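Local structure of AAA family ATPase (2W2U) at residues Ala19-Tyr22 with Ala23-Val27. The protein acts as an AAA-family ATPase of the archaeal cell division machinery, represented here by its MIT domain in complex with an ESCRT-III peptide. Sequence-based numbering, arbitrary orientation.
Sequences ARKY and AINAV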
ATOM      1  N   ALA A  19       3.921   2.055   5.444  1.00 14.83           N
ATOM      2  CA  ALA A  19       3.061   1.658   4.328  1.00 14.81           C
ATOM      3  C   ALA A  19       1.960   2.686   4.067  1.00 14.82           C
ATOM      4  O   ALA A  19       1.705   3.042   2.915  1.00 14.51           O
ATOM      5  CB  ALA A  19       2.456   0.278   4.590  1.00 14.79           C
ATOM      6  N   ARG A  20       1.327   3.163   5.145  1.00 15.07           N
ATOM      7  CA  ARG A  20       0.293   4.201   5.072  1.00 15.73           C
ATOM      8  C   ARG A  20       0.780   5.493   4.404  1.00 15.39           C
ATOM      9  O   ARG A  20       0.115   6.009   3.512  1.00 15.27           O
ATOM     10  CB  ARG A  20      -0.269   4.503   6.466  1.00 15.42           C
ATOM     11  CG  ARG A  20      -1.436   5.480   6.467  1.00 16.50           C
ATOM     12  CD  ARG A  20      -2.010   5.715   7.869  1.00 17.08           C
ATOM     13  NE  ARG A  20      -2.523   4.481   8.467  1.00 20.05           N
ATOM     14  CZ  ARG A  20      -1.951   3.834   9.480  1.00 21.45           C
ATOM     15  NH1 ARG A  20      -0.842   4.301  10.047  1.00 22.87           N
ATOM     16  NH2 ARG A  20      -2.500   2.717   9.937  1.00 23.28           N
ATOM     17  N   LYS A  21       1.928   6.002   4.849  1.00 15.52           N
ATOM     18  CA  LYS A  21       2.566   7.186   4.263  1.00 16.23           C
ATOM     19  C   LYS A  21       2.791   7.021   2.757  1.00 15.59           C
ATOM     20  O   LYS A  21       2.476   7.920   1.981  1.00 15.67           O
ATOM     21  CB  LYS A  21       3.887   7.504   4.987  1.00 16.25           C
ATOM     22  CG  LYS A  21       4.888   8.363   4.186  1.00 17.88           C
ATOM     23  CD  LYS A  21       6.160   8.735   4.970  1.00 18.34           C
ATOM     24  CE  LYS A  21       6.944   7.519   5.497  1.00 21.32           C
ATOM     25  NZ  LYS A  21       6.691   7.272   6.962  1.00 22.15           N
ATOM     26  N   TYR A  22       3.319   5.869   2.351  1.00 15.29           N
ATOM     27  CA  TYR A  22       3.502   5.574   0.929  1.00 15.00           C
ATOM     28  C   TYR A  22       2.182   5.506   0.162  1.00 14.87           C
ATOM     29  O   TYR A  22       2.067   6.076  -0.928  1.00 14.57           O
ATOM     30  CB  TYR A  22       4.310   4.286   0.727  1.00 14.98           C
ATOM     31  CG  TYR A  22       5.777   4.416   1.064  1.00 14.66           C
ATOM     32  CD1 TYR A  22       6.548   5.425   0.503  1.00 14.47           C
ATOM     33  CD2 TYR A  22       6.397   3.517   1.932  1.00 14.41           C
ATOM     34  CE1 TYR A  22       7.901   5.548   0.795  1.00 15.29           C
ATOM     35  CE2 TYR A  22       7.753   3.634   2.237  1.00 14.99           C
ATOM     36  CZ  TYR A  22       8.497   4.652   1.661  1.00 15.35           C
ATOM     37  OH  TYR A  22       9.842   4.788   1.943  1.00 16.42           O
ATOM     38  N   ALA A  23       1.197   4.818   0.740  1.00 14.62           N
ATOM     39  CA  ALA A  23      -0.127   4.673   0.130  1.00 14.80           C
ATOM     40  C   ALA A  23      -0.820   6.023  -0.069  1.00 15.10           C
ATOM     41  O   ALA A  23      -1.390   6.277  -1.128  1.00 15.26           O
ATOM     42  CB  ALA A  23      -1.000   3.737   0.959  1.00 14.54           C
ATOM     43  N   ILE A  24      -0.755   6.880   0.947  1.00 15.42           N
ATOM     44  CA  ILE A  24      -1.295   8.240   0.872  1.00 15.82           C
ATOM     45  C   ILE A  24      -0.569   9.068  -0.201  1.00 15.76           C
ATOM     46  O   ILE A  24      -1.211   9.795  -0.961  1.00 16.04           O
ATOM     47  CB  ILE A  24      -1.253   8.956   2.256  1.00 15.63           C
ATOM     48  CG1 ILE A  24      -2.206   8.273   3.247  1.00 15.66           C
ATOM     49  CG2 ILE A  24      -1.604  10.441   2.130  1.00 16.06           C
ATOM     50  CD1 ILE A  24      -2.077   8.790   4.687  1.00 16.35           C
ATOM     51  N   ASN A  25       0.757   8.953  -0.261  1.00 15.92           N
ATOM     52  CA  ASN A  25       1.543   9.620  -1.303  1.00 16.21           C
ATOM     53  C   ASN A  25       1.147   9.175  -2.712  1.00 15.99           C
ATOM     54  O   ASN A  25       1.075   9.993  -3.627  1.00 15.86           O
ATOM     55  CB  ASN A  25       3.045   9.389  -1.100  1.00 16.65           C
ATOM     56  CG  ASN A  25       3.620  10.173   0.068  1.00 17.86           C
ATOM     57  OD1 ASN A  25       2.968  11.051   0.638  1.00 19.06           O
ATOM     58  ND2 ASN A  25       4.862   9.857   0.425  1.00 18.66           N
ATOM     59  N   ALA A  26       0.888   7.879  -2.867  1.00 15.90           N
ATOM     60  CA  ALA A  26       0.518   7.288  -4.152  1.00 16.04           C
ATOM     61  C   ALA A  26      -0.866   7.723  -4.642  1.00 16.46           C
ATOM     62  O   ALA A  26      -1.037   8.053  -5.816  1.00 16.01           O
ATOM     63  CB  ALA A  26       0.600   5.776  -4.072  1.00 15.77           C
ATOM     64  N   VAL A  27      -1.846   7.712  -3.741  1.00 17.03           N
ATOM     65  CA  VAL A  27      -3.215   8.091  -4.079  1.00 17.92           C
ATOM     66  C   VAL A  27      -3.283   9.590  -4.412  1.00 18.39           C
ATOM     67  O   VAL A  27      -4.002   9.997  -5.332  1.00 18.79           O
ATOM     68  CB  VAL A  27      -4.217   7.688  -2.952  1.00 17.85           C
ATOM     69  CG1 VAL A  27      -5.627   8.118  -3.290  1.00 18.21           C
ATOM     70  CG2 VAL A  27      -4.191   6.183  -2.728  1.00 17.98           C
TER
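Arg20 and Ile24, one turn apart on a single helix, are joined through both backbone and side chains, and Lys21 and Asn25, the next pair along, repeat the side-by-side placing. The backbone supplies four successive i to i+4 hydrogen bonds, the signature of an alpha helix: Ala23 N to Ala19 O, Ile24 N to Arg20 O, Asn25 N to Lys21 O and Ala26 N to Tyr22 O. The bond from Ile24 N to Arg20 O is the shortest of the four, at 2.8 Å, and the straightest, with 168° at the hydrogen.

Side-chain packing follows the same spacing. Arg20 and Ile24 run side by side, Arg20 CG lying 3.8 Å from Ile24 CD1. With Arg20 CG anti to the backbone N (chi1 -175°), its methylene chain passes alongside the isoleucine before bending at chi3. Ile24 CG1 also rests against a carbonyl oxygen, 3.3 Å from Arg20 O.

Lys21 and Asn25 pair an aliphatic carbon with an amide. Chi1 of -73° sets the amide of Asn25 beside its own backbone N and back over the preceding turn, where Asn25 CG comes within 3.2 Å of Lys21 O. Asn25 ND2 lies 4.0 Å from Lys21 CG, a van der Waals approach, and its angle to Lys21 O is too poor for a hydrogen bond. An alanine here is likely to leave Lys21 CG without its amide neighbour and Asn41 without one of its contacts.

In the three-helix MIT domain, helix 11-31 is lined on one side by helix 35-55, where Tyr22, Asn25 and Ala26 touch Asn41 and Ala26 also meets Tyr42, while Arg20, Ala23, Ile24 and Val27 pack against the bound peptide.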